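Local structure of 5-oxopent-3-ene-1,2,5-tricarboxylate decarboxylase (Exiguobacterium antarcticum B7, 6IYM) at residues L62-L67 against S102-P107; K77-H82 against G209-M214; E124-I129 against T239-G244; G149-N154 against C178-V183. The protein belongs to the fumarylacetoacetate hydrolase family and carries a magnesium ion in the beta-rich fold characteristic of that family. All coordinates share one frame; numbering follows the deposited sequence.

Interactions 1, 3 and 4 all reach the same mixed sheet; interaction 2 involves strand 204-210 of the second sheet. In the first, neighbouring strands 121-131 and 147-158 join interactions 3 and 4 (centres 11 Å apart), and strands 104-105 and 178-186 join interactions 1 and 4 (centres 8 Å apart). Interaction 2 touches interaction 3 through Asn78 and Tyr79 (centres 9 Å apart) but lies 26 Å centre to centre from interaction 1. Along the chain interaction 2 opens before interaction 1 closes, interactions 2 and 3 also cross, and interaction 4 is nested inside both. Interaction 3 holds two magnesium ligands, with interaction 4 beside it in the sheet and interaction 2 packed against its loop.

Interaction 1. Residues L62-L67 against S102-P107; sequences LLAPYL and SSIVGP
Pro107 packs on Leu62 and Leu63, and Ala64 on Ile104 and Gly106; the contact is van der Waals packing between a loop, 62-67, and the short strand 104-105 with the turn after it. The two segments run in roughly opposite directions (158° apart), and their backbones come closest at Ala64 and Gly106, where the CA atoms are 3.8 Å apart.

The apolar touches come in two places. At one end the CG corner of the Pro107 ring meets CB of Leu62 at 4.0 Å; the rest of the leucine side chain leads away. At the other, the methyl CB of Ala64 meets the branch methyl CG2 of Ile104, also at 4.0 Å. That branch lies opposite the backbone N of Ile104, while chi1 of -66° leaves the longer CG1 arm beside the N.

Between them the packing is against backbone. Ala64 N lies 3.5 Å from Gly106 CA, a spacing that leaves no room for a side chain on the glycine, and Pro107 CD rests 3.4 Å from the carbonyl oxygen Leu63 O.

The backbone polar groups find partners in other parts of the chain: Gly106 N bonds to Asp109 and Gly106 O to Asn273, while Ala64 O takes a bond from Arg7. Strand 178-186 flanks both segments, with Cys178 against Ile104 and Phe180 against Pro65, and helix 36-41 packs on Pro65 and Tyr66.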
# COMPACT_ATOMS: atom_id res chain seq x y z
N LEU A 62 -6.41 -0.74 -24.92
CA LEU A 62 -5.40 -0.27 -23.94
C LEU A 62 -5.55 -1.11 -22.67
O LEU A 62 -6.68 -1.56 -22.38
CB LEU A 62 -5.67 1.22 -23.65
CG LEU A 62 -5.22 2.24 -24.69
CD1 LEU A 62 -3.77 2.57 -24.52
CD2 LEU A 62 -5.45 1.77 -26.12
N LEU A 63 -4.45 -1.33 -21.94
CA LEU A 63 -4.51 -1.92 -20.57
C LEU A 63 -4.24 -0.80 -19.56
O LEU A 63 -3.94 0.35 -20.00
CB LEU A 63 -3.50 -3.07 -20.47
CG LEU A 63 -3.75 -4.24 -21.43
CD1 LEU A 63 -2.60 -5.23 -21.36
CD2 LEU A 63 -5.08 -4.95 -21.15
N ALA A 64 -4.38 -1.10 -18.27
CA ALA A 64 -3.88 -0.19 -17.21
C ALA A 64 -2.40 0.07 -17.50
O ALA A 64 -1.71 -0.81 -17.98
CB ALA A 64 -4.10 -0.82 -15.86
N PRO A 65 -1.86 1.29 -17.31
CA PRO A 65 -0.44 1.52 -17.57
C PRO A 65 0.49 0.46 -16.96
O PRO A 65 1.33 -0.03 -17.67
CB PRO A 65 -0.28 2.94 -17.00
CG PRO A 65 -1.57 3.60 -17.41
CD PRO A 65 -2.59 2.54 -17.04
N TYR A 66 0.30 0.09 -15.70
CA TYR A 66 1.00 -1.05 -15.05
C TYR A 66 0.28 -1.37 -13.74
O TYR A 66 -0.68 -0.63 -13.42
CB TYR A 66 2.47 -0.72 -14.78
CG TYR A 66 2.66 0.58 -14.04
CD1 TYR A 66 2.56 0.64 -12.66
CD2 TYR A 66 2.87 1.75 -14.73
CE1 TYR A 66 2.75 1.83 -11.98
CE2 TYR A 66 3.04 2.96 -14.07
CZ TYR A 66 2.99 2.99 -12.69
OH TYR A 66 3.16 4.19 -12.06
N LEU A 67 0.67 -2.45 -13.09
CA LEU A 67 0.25 -2.80 -11.71
C LEU A 67 1.20 -2.07 -10.76
O LEU A 67 2.40 -2.32 -10.76
CB LEU A 67 0.30 -4.32 -11.52
CG LEU A 67 -0.21 -4.83 -10.17
CD1 LEU A 67 -1.72 -4.70 -10.08
CD2 LEU A 67 0.22 -6.28 -9.94
N SER A 102 -4.54 -4.53 -5.91
CA SER A 102 -5.58 -5.51 -6.28
C SER A 102 -6.84 -4.78 -6.80
O SER A 102 -7.64 -5.44 -7.45
CB SER A 102 -5.89 -6.40 -5.11
OG SER A 102 -6.38 -5.63 -4.00
N SER A 103 -7.04 -3.47 -6.52
CA SER A 103 -8.27 -2.72 -6.93
C SER A 103 -8.15 -2.13 -8.33
O SER A 103 -9.21 -1.74 -8.89
CB SER A 103 -8.66 -1.65 -5.94
OG SER A 103 -7.77 -0.55 -5.98
N ILE A 104 -6.96 -2.14 -8.92
CA ILE A 104 -6.66 -1.54 -10.25
C ILE A 104 -7.39 -2.31 -11.35
O ILE A 104 -7.36 -3.52 -11.33
CB ILE A 104 -5.15 -1.55 -10.53
CG1 ILE A 104 -4.39 -0.62 -9.57
CG2 ILE A 104 -4.89 -1.26 -11.99
CD1 ILE A 104 -4.68 0.84 -9.76
N VAL A 105 -8.00 -1.59 -12.28
CA VAL A 105 -8.46 -2.10 -13.60
C VAL A 105 -8.05 -1.04 -14.61
O VAL A 105 -7.77 0.09 -14.19
CB VAL A 105 -9.98 -2.37 -13.61
CG1 VAL A 105 -10.38 -3.37 -12.53
CG2 VAL A 105 -10.81 -1.10 -13.46
N GLY A 106 -8.06 -1.41 -15.88
CA GLY A 106 -7.61 -0.53 -16.97
C GLY A 106 -8.78 0.06 -17.73
O GLY A 106 -9.93 -0.13 -17.37
N PRO A 107 -8.52 0.78 -18.83
CA PRO A 107 -9.60 1.38 -19.61
C PRO A 107 -10.69 0.37 -20.05
O PRO A 107 -10.35 -0.74 -20.43
CB PRO A 107 -8.85 1.99 -20.80
CG PRO A 107 -7.48 2.27 -20.27
CD PRO A 107 -7.19 1.11 -19.34

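Interaction 2. Residues K77-H82 against G209-M214; sequences KNYADH and GSTKLM
The Tyr79 ring is the flat group at the middle of this contact. Over one face lies Met214 CG, 4.1 Å from the ring centroid and displaced toward the rim near Tyr79 CZ, a CH-pi contact. Met214 SD, 5.5 Å from the centroid and oblique to the ring, makes a separate and looser Met-aromatic contact. At the edge, near the ring plane, Ser210 O sits 3.4 Å from Tyr79 CE2. Leu213 CB comes in obliquely at Tyr79 CD2, its side chain crossing the tyrosine at about a right angle, and the methyl Thr211 CG2 lies beside Tyr79 OH. With Tyr79 CG beside the backbone N (chi1 -87°), the ring extends alongside Met214.

The backbones are tied by a single bridge. Ala80 N donates to Leu213 O at 2.9 Å, almost straight at the hydrogen (174°), and Met214 CA makes a CA-H...O contact of 3.1 Å to Asn78 O. Leu213 CD1 reaches on to Ala80 O and Asp81 O. The Asn78 amide, with ND2 3.6 Å from Met214 CE, spends its polar atoms on Thr239 O and Arg216 N.

Ser210 OG accepts from Lys212 N in an ST turn and also pairs with Asp194. One strong bond and many apolar touches thus join the loop 77-82 to the end of strand 204-210 and its 3-10 turn, and the aromatic edge, whose hydrogens carry slight positive charge, probably suits the carbonyl beside it.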
# COMPACT_ATOMS: atom_id res chain seq x y z
N LYS A 77 -9.68 15.76 0.52
CA LYS A 77 -10.23 17.03 -0.04
C LYS A 77 -9.06 17.93 -0.49
O LYS A 77 -8.27 18.36 0.37
CB LYS A 77 -11.07 17.75 1.01
CG LYS A 77 -12.52 17.31 1.09
CD LYS A 77 -12.72 15.81 1.01
CE LYS A 77 -14.16 15.42 0.75
NZ LYS A 77 -14.30 13.96 0.57
N ASN A 78 -8.97 18.20 -1.79
CA ASN A 78 -7.87 19.00 -2.37
C ASN A 78 -8.39 20.02 -3.39
O ASN A 78 -7.56 20.57 -4.11
CB ASN A 78 -6.81 18.12 -3.01
CG ASN A 78 -5.49 18.85 -3.14
OD1 ASN A 78 -5.16 19.68 -2.29
ND2 ASN A 78 -4.77 18.59 -4.22
N TYR A 79 -9.69 20.28 -3.48
CA TYR A 79 -10.21 21.18 -4.54
C TYR A 79 -11.11 22.23 -3.89
O TYR A 79 -11.91 21.85 -3.04
CB TYR A 79 -10.96 20.41 -5.64
CG TYR A 79 -10.10 19.89 -6.77
CD1 TYR A 79 -9.31 18.76 -6.60
CD2 TYR A 79 -10.04 20.52 -8.00
CE1 TYR A 79 -8.51 18.27 -7.63
CE2 TYR A 79 -9.27 20.03 -9.05
CZ TYR A 79 -8.48 18.91 -8.86
OH TYR A 79 -7.71 18.41 -9.87
N ALA A 80 -10.87 23.49 -4.23
CA ALA A 80 -11.79 24.64 -3.99
C ALA A 80 -13.01 24.48 -4.89
O ALA A 80 -12.89 23.86 -5.97
CB ALA A 80 -11.07 25.94 -4.25
N ASP A 81 -14.17 25.00 -4.46
CA ASP A 81 -15.45 24.92 -5.20
C ASP A 81 -15.48 26.03 -6.26
O ASP A 81 -15.03 25.77 -7.39
CB ASP A 81 -16.65 24.95 -4.25
CG ASP A 81 -17.01 23.59 -3.65
OD1 ASP A 81 -16.20 22.66 -3.78
OD2 ASP A 81 -18.11 23.48 -3.08
N HIS A 82 -15.97 27.23 -5.92
CA HIS A 82 -16.28 28.33 -6.88
C HIS A 82 -15.06 29.25 -6.99
O HIS A 82 -15.23 30.49 -6.87
CB HIS A 82 -17.59 29.03 -6.47
CG HIS A 82 -18.82 28.35 -6.97
ND1 HIS A 82 -19.59 27.51 -6.17
CD2 HIS A 82 -19.43 28.38 -8.18
CE1 HIS A 82 -20.60 27.05 -6.87
NE2 HIS A 82 -20.53 27.57 -8.11
N GLY A 209 -13.64 20.71 -12.99
CA GLY A 209 -12.80 21.61 -12.17
C GLY A 209 -11.41 21.65 -12.76
O GLY A 209 -10.95 20.58 -13.24
N SER A 210 -10.83 22.84 -12.85
CA SER A 210 -9.41 23.02 -13.27
C SER A 210 -8.49 22.59 -12.13
O SER A 210 -8.84 22.79 -10.99
CB SER A 210 -9.06 24.41 -13.66
OG SER A 210 -7.69 24.45 -14.03
N THR A 211 -7.29 22.14 -12.47
CA THR A 211 -6.23 21.88 -11.47
C THR A 211 -5.80 23.20 -10.83
O THR A 211 -5.10 23.12 -9.80
CB THR A 211 -5.07 21.13 -12.10
OG1 THR A 211 -4.69 21.83 -13.29
CG2 THR A 211 -5.44 19.70 -12.40
N LYS A 212 -6.21 24.35 -11.37
CA LYS A 212 -5.96 25.67 -10.70
C LYS A 212 -6.73 25.75 -9.38
O LYS A 212 -6.31 26.53 -8.52
CB LYS A 212 -6.26 26.84 -11.65
CG LYS A 212 -7.64 27.49 -11.51
CD LYS A 212 -7.98 28.41 -12.68
CE LYS A 212 -7.08 29.63 -12.78
NZ LYS A 212 -6.60 29.84 -14.17
N LEU A 213 -7.80 24.96 -9.17
CA LEU A 213 -8.58 24.99 -7.90
C LEU A 213 -7.94 24.13 -6.79
O LEU A 213 -8.50 24.13 -5.68
CB LEU A 213 -9.99 24.45 -8.15
CG LEU A 213 -10.85 25.23 -9.14
CD1 LEU A 213 -12.26 24.62 -9.18
CD2 LEU A 213 -10.92 26.70 -8.78
N MET A 214 -6.86 23.40 -7.09
CA MET A 214 -6.16 22.50 -6.11
C MET A 214 -5.65 23.32 -4.91
O MET A 214 -4.98 24.34 -5.12
CB MET A 214 -4.97 21.80 -6.77
CG MET A 214 -5.35 20.65 -7.69
SD MET A 214 -3.91 20.02 -8.61
CE MET A 214 -3.46 18.61 -7.61

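Interaction 3. Residues E124-I129 against T239-G244; sequences EGELAI and TGTPAG. With MG (magnesium ion), chain C.
This contact is part of the magnesium site: Glu124 and Glu126, on strand 121-131, face the loop that follows strand 236-238. Glu124 OE2 and Glu126 OE2 each bind the metal at 2.0 Å, and Asp155 is the third protein ligand. Both glutamates are extended beyond CG, which carries their carboxylates out to the ion.

The loop is bonded to the strand at several points. Gly240 N donates to Glu126 OE1 at 3.1 Å, arriving from above the carboxylate plane, so one oxygen holds magnesium while the other is held by backbone. Beside Glu124, the methyl Thr241 CG2 packs against Glu124 CD, and Thr241 OG1 donates to Gly125 O at 2.6 Å. Farther along, Leu127 O accepts twice from one residue: Thr239 N at 3.0 Å and Thr239 OG1 at 2.7 Å. A water links Leu127 N, Thr239 OG1 and Gly240 O. Thr239 CG2 meets Ile129 CD1 at 3.5 Å.

Arg159 forms a salt bridge with Glu124 OE1. The carboxylates of Glu124, Glu126 and Asp155 crowd together, and magnesium, with Arg159 at Glu124, probably offsets their mutual repulsion, while the bond from Gly240 N may restrain how Glu126 turns.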
# COMPACT_ATOMS: atom_id res chain seq x y z
N GLU A 124 -14.79 9.39 -8.17
CA GLU A 124 -13.90 10.57 -7.95
C GLU A 124 -12.88 10.60 -9.08
O GLU A 124 -12.00 9.73 -9.10
CB GLU A 124 -13.15 10.52 -6.62
CG GLU A 124 -14.01 10.67 -5.38
CD GLU A 124 -13.27 10.89 -4.05
OE1 GLU A 124 -13.95 11.07 -3.04
OE2 GLU A 124 -12.01 10.81 -4.02
N GLY A 125 -13.00 11.55 -10.00
CA GLY A 125 -12.05 11.71 -11.12
C GLY A 125 -10.83 12.45 -10.66
O GLY A 125 -11.01 13.45 -9.91
N GLU A 126 -9.63 11.99 -11.01
CA GLU A 126 -8.39 12.53 -10.37
C GLU A 126 -7.18 12.52 -11.32
O GLU A 126 -7.02 11.55 -12.12
CB GLU A 126 -8.08 11.75 -9.10
CG GLU A 126 -9.17 11.79 -8.04
CD GLU A 126 -8.77 11.44 -6.60
OE1 GLU A 126 -7.54 11.37 -6.31
OE2 GLU A 126 -9.69 11.32 -5.74
N LEU A 127 -6.35 13.56 -11.23
CA LEU A 127 -5.02 13.61 -11.87
C LEU A 127 -4.06 12.75 -11.05
O LEU A 127 -3.99 12.95 -9.83
CB LEU A 127 -4.53 15.05 -11.92
CG LEU A 127 -3.10 15.25 -12.41
CD1 LEU A 127 -2.94 14.78 -13.83
CD2 LEU A 127 -2.70 16.72 -12.28
N ALA A 128 -3.38 11.82 -11.70
CA ALA A 128 -2.41 10.91 -11.07
C ALA A 128 -1.01 11.37 -11.43
O ALA A 128 -0.74 11.51 -12.62
CB ALA A 128 -2.63 9.51 -11.57
N ILE A 129 -0.15 11.60 -10.42
CA ILE A 129 1.32 11.77 -10.61
C ILE A 129 2.00 10.39 -10.69
O ILE A 129 1.83 9.58 -9.75
CB ILE A 129 1.94 12.59 -9.46
CG1 ILE A 129 1.23 13.93 -9.25
CG2 ILE A 129 3.44 12.76 -9.68
CD1 ILE A 129 1.56 14.57 -7.91
N THR A 239 -4.29 12.96 -6.83
CA THR A 239 -4.10 14.34 -6.29
C THR A 239 -5.42 14.97 -5.86
O THR A 239 -5.42 16.20 -5.62
CB THR A 239 -3.33 15.23 -7.27
OG1 THR A 239 -4.05 15.28 -8.49
CG2 THR A 239 -1.93 14.71 -7.55
N GLY A 240 -6.47 14.16 -5.68
CA GLY A 240 -7.80 14.59 -5.21
C GLY A 240 -8.74 14.84 -6.39
O GLY A 240 -8.29 14.74 -7.54
N THR A 241 -9.97 15.24 -6.11
CA THR A 241 -11.10 15.25 -7.05
C THR A 241 -11.82 16.59 -6.98
O THR A 241 -11.94 17.17 -5.90
CB THR A 241 -12.01 14.07 -6.73
OG1 THR A 241 -12.73 13.85 -7.94
CG2 THR A 241 -12.91 14.29 -5.53
N PRO A 242 -12.34 17.15 -8.09
CA PRO A 242 -13.13 18.38 -8.01
C PRO A 242 -14.49 18.11 -7.36
O PRO A 242 -14.83 16.94 -7.13
CB PRO A 242 -13.29 18.84 -9.46
CG PRO A 242 -12.33 17.97 -10.27
CD PRO A 242 -12.14 16.70 -9.48
N ALA A 243 -15.25 19.18 -7.09
CA ALA A 243 -16.66 19.13 -6.61
C ALA A 243 -17.46 18.25 -7.56
O ALA A 243 -17.02 18.13 -8.75
CB ALA A 243 -17.25 20.53 -6.55
N GLY A 244 -18.58 17.68 -7.09
CA GLY A 244 -19.59 17.02 -7.94
C GLY A 244 -19.73 15.53 -7.68
O GLY A 244 -20.49 14.84 -8.41
MG MG C . -10.01 10.71 -3.88
O HOH W 1 -6.81 15.78 -9.26

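Interaction 4. Residues G149-N154 against C178-V183; sequences GYSIIN and CPFGPV
Ile152 and Gly181 form an antiparallel hydrogen-bonded pair in the mixed beta sheet, joining strands 147-158 and 178-186. Gly181 N donates to Ile152 O at 3.1 Å; the return bond from Ile152 N to Gly181 O is weak. One step along, Ile153 and Phe180 are a non-hydrogen-bonded pair, and beyond it Asn154 N donates to Pro179 O at 3.1 Å.

On the face of Ile153 and Phe180, Ile153 CD1 wedges between two partners, 3.5 Å from Phe180 CD1 and 3.6 Å from Cys178 SG. A chi1 of -72° sets the CG1 arm beside the backbone N, and the second bend carries its end over to the neighbouring strand. Ile152 O lies at the edge of the phenylalanine ring, in its plane. The Asn154 CB packs on the Pro179 ring, CB to CB 3.7 Å.

Farther out, Tyr66 meets Phe180 edge-to-face, Ala128 backs Ile153, and strand 260-265 packs against Ile152 and Asn154. Asn154 OD1 accepts from the backbone N of the metal ligand Glu124, a second-shell link to that site. The peptide before Pro182 is cis and the chain turns a corner there; past it, Val183 O accepts from Ser151 OG at 2.8 Å, from above the carbonyl plane.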
# COMPACT_ATOMS: atom_id res chain seq x y z
N GLY A 149 5.67 11.44 -15.25
CA GLY A 149 4.49 11.92 -16.00
C GLY A 149 3.20 11.83 -15.20
O GLY A 149 3.27 11.85 -13.97
N TYR A 150 2.07 11.80 -15.92
CA TYR A 150 0.72 11.96 -15.34
C TYR A 150 -0.27 11.06 -16.08
O TYR A 150 -0.09 10.79 -17.29
CB TYR A 150 0.27 13.41 -15.41
CG TYR A 150 1.21 14.44 -14.85
CD1 TYR A 150 2.18 15.03 -15.65
CD2 TYR A 150 1.09 14.87 -13.54
CE1 TYR A 150 3.04 16.00 -15.14
CE2 TYR A 150 1.94 15.84 -13.02
CZ TYR A 150 2.91 16.41 -13.82
OH TYR A 150 3.73 17.36 -13.29
N SER A 151 -1.30 10.61 -15.35
CA SER A 151 -2.40 9.76 -15.87
C SER A 151 -3.67 10.08 -15.10
O SER A 151 -3.71 11.10 -14.36
CB SER A 151 -2.00 8.29 -15.76
OG SER A 151 -2.83 7.46 -16.55
N ILE A 152 -4.70 9.27 -15.28
CA ILE A 152 -6.01 9.45 -14.62
C ILE A 152 -6.21 8.27 -13.67
O ILE A 152 -5.82 7.17 -14.03
CB ILE A 152 -7.15 9.56 -15.64
CG1 ILE A 152 -6.73 10.43 -16.83
CG2 ILE A 152 -8.42 10.04 -14.97
CD1 ILE A 152 -7.77 10.55 -17.93
N ILE A 153 -6.75 8.56 -12.50
CA ILE A 153 -7.28 7.59 -11.52
C ILE A 153 -8.74 7.95 -11.29
O ILE A 153 -9.03 9.13 -11.14
CB ILE A 153 -6.46 7.66 -10.22
CG1 ILE A 153 -5.08 7.06 -10.43
CG2 ILE A 153 -7.19 7.00 -9.07
CD1 ILE A 153 -5.10 5.58 -10.45
N ASN A 154 -9.62 6.94 -11.26
CA ASN A 154 -10.98 7.05 -10.69
C ASN A 154 -10.90 6.41 -9.30
O ASN A 154 -10.80 5.15 -9.22
CB ASN A 154 -12.04 6.43 -11.60
CG ASN A 154 -13.46 6.78 -11.19
OD1 ASN A 154 -13.70 7.27 -10.08
ND2 ASN A 154 -14.40 6.42 -12.03
N CYS A 178 -10.26 0.94 -8.66
CA CYS A 178 -9.20 1.88 -9.12
C CYS A 178 -8.94 1.77 -10.62
O CYS A 178 -7.85 1.37 -11.04
CB CYS A 178 -7.92 1.68 -8.29
SG CYS A 178 -6.83 3.13 -8.37
N PRO A 179 -9.87 2.24 -11.48
CA PRO A 179 -9.57 2.55 -12.86
C PRO A 179 -8.33 3.42 -12.95
O PRO A 179 -8.22 4.38 -12.19
CB PRO A 179 -10.76 3.38 -13.34
CG PRO A 179 -11.90 2.80 -12.52
CD PRO A 179 -11.28 2.51 -11.17
N PHE A 180 -7.44 3.07 -13.88
CA PHE A 180 -6.13 3.71 -14.05
C PHE A 180 -5.80 3.71 -15.54
O PHE A 180 -5.74 2.64 -16.12
CB PHE A 180 -5.11 2.96 -13.19
CG PHE A 180 -3.67 3.36 -13.36
CD1 PHE A 180 -3.31 4.69 -13.38
CD2 PHE A 180 -2.66 2.41 -13.31
CE1 PHE A 180 -1.97 5.05 -13.48
CE2 PHE A 180 -1.32 2.77 -13.36
CZ PHE A 180 -0.98 4.08 -13.49
N GLY A 181 -5.57 4.87 -16.13
CA GLY A 181 -5.14 4.98 -17.53
C GLY A 181 -5.69 6.24 -18.17
O GLY A 181 -6.07 7.15 -17.43
N PRO A 182 -5.83 6.29 -19.51
CA PRO A 182 -5.44 5.20 -20.42
C PRO A 182 -3.96 5.19 -20.82
O PRO A 182 -3.50 4.24 -21.38
CB PRO A 182 -6.21 5.47 -21.71
CG PRO A 182 -6.43 6.98 -21.70
CD PRO A 182 -6.46 7.40 -20.24
N VAL A 183 -3.30 6.30 -20.61
CA VAL A 183 -1.93 6.57 -21.11
C VAL A 183 -1.25 7.39 -20.02
O VAL A 183 -1.95 7.94 -19.14
CB VAL A 183 -1.94 7.30 -22.47
CG1 VAL A 183 -2.91 6.68 -23.46
CG2 VAL A 183 -2.26 8.78 -22.35